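Local coordinates for YjeF-related protein (Enterococcus faecalis, PDB 2R3B) that probably dehydrates the S-form of hydrated NADH or NADPH at the expense of ADP, repairing these damaged cofactors, at residues L105-V108 and V109-D113; L189-N192 and Q193-Q196. All coordinates share one frame; numbering follows the deposited sequence.

Interaction 1: L105-V108 and V109-D113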
ATOM      1  N   LEU B 105      15.585   5.459 -21.756  1.00 12.59           N
ATOM      2  CA  LEU B 105      15.849   4.065 -21.400  1.00 14.70           C
ATOM      3  C   LEU B 105      17.271   3.665 -21.849  1.00 16.07           C
ATOM      4  O   LEU B 105      18.014   2.987 -21.129  1.00 13.48           O
ATOM      5  CB  LEU B 105      14.761   3.162 -21.948  1.00 16.68           C
ATOM      6  CG  LEU B 105      14.730   2.567 -23.339  1.00 15.86           C
ATOM      7  CD1 LEU B 105      15.723   1.389 -23.473  1.00 17.79           C
ATOM      8  CD2 LEU B 105      13.298   2.073 -23.623  1.00 18.08           C
ATOM      9  N   THR B 106      17.698   4.166 -23.006  1.00 15.06           N
ATOM     10  CA  THR B 106      19.063   3.961 -23.456  1.00 12.68           C
ATOM     11  C   THR B 106      20.083   4.592 -22.515  1.00 13.97           C
ATOM     12  O   THR B 106      21.118   4.012 -22.233  1.00 15.16           O
ATOM     13  CB  THR B 106      19.185   4.497 -24.903  1.00 15.83           C
ATOM     14  OG1 THR B 106      18.262   3.752 -25.734  1.00 13.25           O
ATOM     15  CG2 THR B 106      20.602   4.423 -25.417  1.00 14.63           C
ATOM     16  N   ASN B 107      19.766   5.757 -21.977  1.00 14.99           N
ATOM     17  CA  ASN B 107      20.627   6.449 -21.049  1.00 16.44           C
ATOM     18  C   ASN B 107      20.811   5.647 -19.782  1.00 15.02           C
ATOM     19  O   ASN B 107      21.942   5.475 -19.300  1.00 15.82           O
ATOM     20  CB  ASN B 107      20.017   7.806 -20.729  1.00 12.78           C
ATOM     21  CG  ASN B 107      20.975   8.774 -20.113  1.00 24.08           C
ATOM     22  OD1 ASN B 107      22.095   8.448 -19.698  1.00 25.61           O
ATOM     23  ND2 ASN B 107      20.547  10.019 -20.096  1.00 25.48           N
ATOM     24  N   VAL B 108      19.707   5.183 -19.213  1.00 14.45           N
ATOM     25  CA  VAL B 108      19.791   4.431 -17.969  1.00 13.02           C
ATOM     26  C   VAL B 108      20.491   3.090 -18.162  1.00 12.72           C
ATOM     27  O   VAL B 108      21.259   2.648 -17.302  1.00 13.70           O
ATOM     28  CB  VAL B 108      18.430   4.304 -17.211  1.00 17.91           C
ATOM     29  CG1 VAL B 108      17.805   5.694 -16.982  1.00 13.77           C
ATOM     30  CG2 VAL B 108      17.464   3.393 -17.885  1.00 17.98           C
ATOM     31  N   VAL B 109      20.260   2.431 -19.280  1.00 12.61           N
ATOM     32  CA  VAL B 109      21.000   1.193 -19.548  1.00 12.37           C
ATOM     33  C   VAL B 109      22.510   1.451 -19.711  1.00 14.10           C
ATOM     34  O   VAL B 109      23.344   0.682 -19.214  1.00 16.15           O
ATOM     35  CB  VAL B 109      20.433   0.480 -20.801  1.00 13.70           C
ATOM     36  CG1 VAL B 109      21.389  -0.600 -21.262  1.00 17.94           C
ATOM     37  CG2 VAL B 109      19.029  -0.033 -20.507  1.00 15.50           C
ATOM     38  N   GLU B 110      22.863   2.550 -20.374  1.00 15.94           N
ATOM     39  CA  GLU B 110      24.277   2.919 -20.588  1.00 16.12           C
ATOM     40  C   GLU B 110      25.034   3.138 -19.268  1.00 15.14           C
ATOM     41  O   GLU B 110      26.205   2.780 -19.156  1.00 16.62           O
ATOM     42  CB  GLU B 110      24.356   4.168 -21.432  1.00 16.51           C
ATOM     43  CG  GLU B 110      25.713   4.443 -22.028  1.00 19.96           C
ATOM     44  CD  GLU B 110      26.690   5.126 -21.078  1.00 28.77           C
ATOM     45  OE1 GLU B 110      26.257   5.814 -20.096  1.00 30.50           O
ATOM     46  OE2 GLU B 110      27.929   5.012 -21.335  1.00 35.87           O
ATOM     47  N   GLN B 111      24.347   3.698 -18.278  1.00 15.22           N
ATOM     48  CA  GLN B 111      24.919   3.950 -16.953  1.00 14.07           C
ATOM     49  C   GLN B 111      24.898   2.763 -15.972  1.00 15.97           C
ATOM     50  O   GLN B 111      25.503   2.827 -14.894  1.00 16.42           O
ATOM     51  CB  GLN B 111      24.130   5.043 -16.280  1.00 16.91           C
ATOM     52  CG  GLN B 111      24.266   6.368 -16.948  1.00 19.98           C
ATOM     53  CD  GLN B 111      23.542   7.416 -16.147  1.00 36.93           C
ATOM     54  OE1 GLN B 111      23.863   7.650 -14.968  1.00 35.94           O
ATOM     55  NE2 GLN B 111      22.542   8.044 -16.757  1.00 39.79           N
ATOM     56  N   ALA B 112      24.176   1.715 -16.309  1.00 14.71           N
ATOM     57  CA  ALA B 112      23.955   0.619 -15.362  1.00 13.65           C
ATOM     58  C   ALA B 112      25.219  -0.176 -15.095  1.00 16.88           C
ATOM     59  O   ALA B 112      26.033  -0.389 -16.013  1.00 17.04           O
ATOM     60  CB  ALA B 112      22.891  -0.294 -15.884  1.00 14.44           C
ATOM     61  N   ASP B 113      25.366  -0.661 -13.855  1.00 17.00           N
ATOM     62  CA  ASP B 113      26.371  -1.671 -13.549  1.00 14.59           C
ATOM     63  C   ASP B 113      25.835  -3.083 -13.798  1.00 15.91           C
ATOM     64  O   ASP B 113      26.589  -3.967 -14.144  1.00 14.36           O
ATOM     65  CB  ASP B 113      26.820  -1.520 -12.085  1.00 20.07           C
ATOM     66  CG  ASP B 113      27.487  -0.209 -11.830  1.00 20.68           C
ATOM     67  OD1 ASP B 113      28.491   0.060 -12.517  1.00 21.92           O
ATOM     68  OD2 ASP B 113      27.048   0.586 -10.971  1.00 19.77           O
TER
HETATM   69  O   HOH W   1      24.600   7.872 -20.072  1.00 31.70           O
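The last turns of helix 102-111, one of the helices packed against the central sheet of this ribokinase-like fold, bring N107 and Q111 together one turn apart on the outer side. Q111 NE2 donates to N107 OD1 over 3.0 Å, with the N-H bent to 149°. The donor does not come in on a lone pair: it stands above the carbonyl plane of N107, 58° out of it, and the two amide planes are clearly turned against each other. N107 reaches forward because its CG lies anti to the backbone N (chi1 -163°), beside its own carbonyl carbon. The same OD1 also accepts from a water at 2.6 Å, and that water gives its other hydrogen to E110 OE1, again at 2.6 Å. One amide oxygen thus ties three side chains of the turn together, with E110 also lying close to a bound magnesium ion.

Beneath them the helical bonds run on: V109 N to L105 O, E110 N to T106 O at 2.9 Å, and Q111 N to N107 O. V109 CG2, anti to its carbonyl carbon, packs 3.2 Å from L105 O. A112 N instead bonds to V109 O, three residues back, just before the chain leaves for strand 114-117.

The inner side of the helix is greasy: L105, V108 and V109 rest on I78 of strand 74-78, and L105 and V108 also meet V97 of strand 95-97. Helix 125-137 lies alongside, with I130 against L105 and Q137 against V109 and E110.

Interaction 2: L189-N192 and Q193-Q196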
ATOM      1  N   LEU B 189      24.353 -33.501 -15.631  1.00 37.25           N
ATOM      2  CA  LEU B 189      25.435 -32.632 -15.190  1.00 36.80           C
ATOM      3  C   LEU B 189      26.463 -32.389 -16.302  1.00 35.28           C
ATOM      4  O   LEU B 189      26.850 -31.249 -16.570  1.00 33.50           O
ATOM      5  CB  LEU B 189      26.113 -33.238 -13.970  1.00 38.52           C
ATOM      6  CG  LEU B 189      26.946 -32.313 -13.067  1.00 44.58           C
ATOM      7  CD1 LEU B 189      27.009 -32.911 -11.667  1.00 53.83           C
ATOM      8  CD2 LEU B 189      28.356 -32.079 -13.602  1.00 50.95           C
ATOM      9  N   ALA B 190      26.889 -33.461 -16.963  1.00 33.80           N
ATOM     10  CA  ALA B 190      27.872 -33.357 -18.048  1.00 31.99           C
ATOM     11  C   ALA B 190      27.337 -32.588 -19.246  1.00 27.78           C
ATOM     12  O   ALA B 190      28.034 -31.742 -19.810  1.00 28.40           O
ATOM     13  CB  ALA B 190      28.289 -34.758 -18.495  1.00 33.02           C
ATOM     14  N   ASN B 191      26.110 -32.905 -19.647  1.00 27.92           N
ATOM     15  CA  ASN B 191      25.465 -32.238 -20.789  1.00 29.48           C
ATOM     16  C   ASN B 191      25.176 -30.772 -20.482  1.00 27.70           C
ATOM     17  O   ASN B 191      25.467 -29.895 -21.296  1.00 27.34           O
ATOM     18  CB  ASN B 191      24.156 -32.927 -21.164  1.00 31.14           C
ATOM     19  CG  ASN B 191      24.371 -34.288 -21.831  1.00 38.20           C
ATOM     20  OD1 ASN B 191      25.458 -34.586 -22.303  1.00 41.62           O
ATOM     21  ND2 ASN B 191      23.328 -35.113 -21.852  1.00 35.55           N
ATOM     22  N   ASN B 192      24.626 -30.514 -19.295  1.00 27.66           N
ATOM     23  CA  ASN B 192      24.398 -29.138 -18.832  1.00 25.98           C
ATOM     24  C   ASN B 192      25.677 -28.336 -18.857  1.00 23.80           C
ATOM     25  O   ASN B 192      25.718 -27.229 -19.373  1.00 24.23           O
ATOM     26  CB  ASN B 192      23.799 -29.108 -17.409  1.00 26.74           C
ATOM     27  CG  ASN B 192      22.355 -29.578 -17.351  1.00 21.00           C
ATOM     28  OD1 ASN B 192      21.650 -29.659 -18.364  1.00 27.27           O
ATOM     29  ND2 ASN B 192      21.905 -29.892 -16.143  1.00 23.46           N
ATOM     30  N   GLN B 193      26.754 -28.894 -18.336  1.00 24.33           N
ATOM     31  CA  GLN B 193      28.034 -28.187 -18.332  1.00 25.08           C
ATOM     32  C   GLN B 193      28.563 -27.907 -19.738  1.00 26.30           C
ATOM     33  O   GLN B 193      29.129 -26.834 -20.023  1.00 24.39           O
ATOM     34  CB  GLN B 193      29.069 -28.978 -17.536  1.00 26.30           C
ATOM     35  CG  GLN B 193      30.390 -28.277 -17.372  1.00 25.96           C
ATOM     36  CD  GLN B 193      30.312 -27.088 -16.451  1.00 28.64           C
ATOM     37  OE1 GLN B 193      30.321 -25.930 -16.892  1.00 28.91           O
ATOM     38  NE2 GLN B 193      30.228 -27.357 -15.174  1.00 19.18           N
ATOM     39  N   ARG B 194      28.403 -28.873 -20.623  1.00 27.94           N
ATOM     40  CA  ARG B 194      28.876 -28.704 -21.991  1.00 27.70           C
ATOM     41  C   ARG B 194      28.132 -27.559 -22.676  1.00 24.95           C
ATOM     42  O   ARG B 194      28.709 -26.788 -23.449  1.00 25.65           O
ATOM     43  CB  ARG B 194      28.648 -29.994 -22.758  1.00 28.59           C
ATOM     44  CG  ARG B 194      29.268 -29.998 -24.149  1.00 40.13           C
ATOM     45  CD  ARG B 194      29.315 -31.409 -24.756  1.00 40.04           C
ATOM     46  NE  ARG B 194      29.823 -32.399 -23.801  1.00 43.77           N
ATOM     47  CZ  ARG B 194      29.100 -33.364 -23.233  1.00 45.31           C
ATOM     48  NH1 ARG B 194      27.814 -33.514 -23.517  1.00 49.15           N
ATOM     49  NH2 ARG B 194      29.673 -34.193 -22.365  1.00 49.54           N
ATOM     50  N   GLN B 195      26.842 -27.460 -22.398  1.00 25.74           N
ATOM     51  CA  GLN B 195      26.011 -26.453 -23.052  1.00 24.56           C
ATOM     52  C   GLN B 195      26.248 -25.084 -22.407  1.00 23.73           C
ATOM     53  O   GLN B 195      26.220 -24.056 -23.092  1.00 24.68           O
ATOM     54  CB  GLN B 195      24.543 -26.864 -23.040  1.00 23.78           C
ATOM     55  CG  GLN B 195      24.199 -28.017 -23.959  1.00 29.45           C
ATOM     56  CD  GLN B 195      24.682 -27.771 -25.365  1.00 35.14           C
ATOM     57  OE1 GLN B 195      24.352 -26.750 -25.975  1.00 33.91           O
ATOM     58  NE2 GLN B 195      25.504 -28.684 -25.877  1.00 35.29           N
ATOM     59  N   GLN B 196      26.537 -25.060 -21.107  1.00 23.74           N
ATOM     60  CA  GLN B 196      27.079 -23.844 -20.502  1.00 22.94           C
ATOM     61  C   GLN B 196      28.334 -23.379 -21.218  1.00 24.48           C
ATOM     62  O   GLN B 196      28.492 -22.195 -21.505  1.00 24.15           O
ATOM     63  CB  GLN B 196      27.431 -24.034 -19.032  1.00 24.66           C
ATOM     64  CG  GLN B 196      28.062 -22.794 -18.392  1.00 22.25           C
ATOM     65  CD  GLN B 196      29.538 -22.656 -18.628  1.00 26.80           C
ATOM     66  OE1 GLN B 196      30.257 -23.664 -18.729  1.00 27.25           O
ATOM     67  NE2 GLN B 196      30.023 -21.403 -18.693  1.00 22.65           N
TER
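Residues 189-192 and 193-196 form the first two turns of helix 189-199, the chain running through them with regular i to i+4 bonds. Q193 N reaches L189 O at 2.9 Å, and in the same way R194 N reaches A190 O and Q195 N reaches N191 O. Q196 N closes the series on N192 O at 2.9 Å, while Q195 N makes a second, weak bond to that same oxygen.

On the outer side, N191 and R194 lie alongside each other, pointing the same way. R194 NH1 donates to N191 OD1 over 2.9 Å, the N-H bent to 140°. OD1 sits at the edge of the guanidinium, near its plane, although the two flat groups are turned 69° apart. A bend at chi3 (-46°) folds the arginine back toward the start of the helix, so that A190 O lies over one guanidinium face and NH2 comes within 4.1 Å of A190 CB.

The other end of the N191 amide is also held, ND2 bonding to Q186 O in the preceding loop. Both ends being engaged fixes which way the amide is turned, with its oxygen presented to the arginine. Since the acceptor is a neutral amide, R194 makes a charge-dipole hydrogen bond here, one that probably does not hinge on the ionisation of a second group.

In the fold
Interactions 1 and 2 sit on different helices, 102-111 and 189-199, with centres 33 Å apart and no touch between them. Each is partly buried, with a polar outer side and an inner side turned to the sheet. They differ in what faces inward: the 105-113 segment presents aliphatic side chains to strands 74-78 and 95-97 near one end of the sheet, whereas the 189-196 segment presents N192 and Q196 to F213 of strand 211-213, with W176 and S201 bonding their amides. Outside, an amide pair, with a water joining one of its oxygens to a glutamate, contrasts with an arginine-amide bond. Interaction 1 belongs to the C-terminal part of its helix, interaction 2 to the N-terminal part of another.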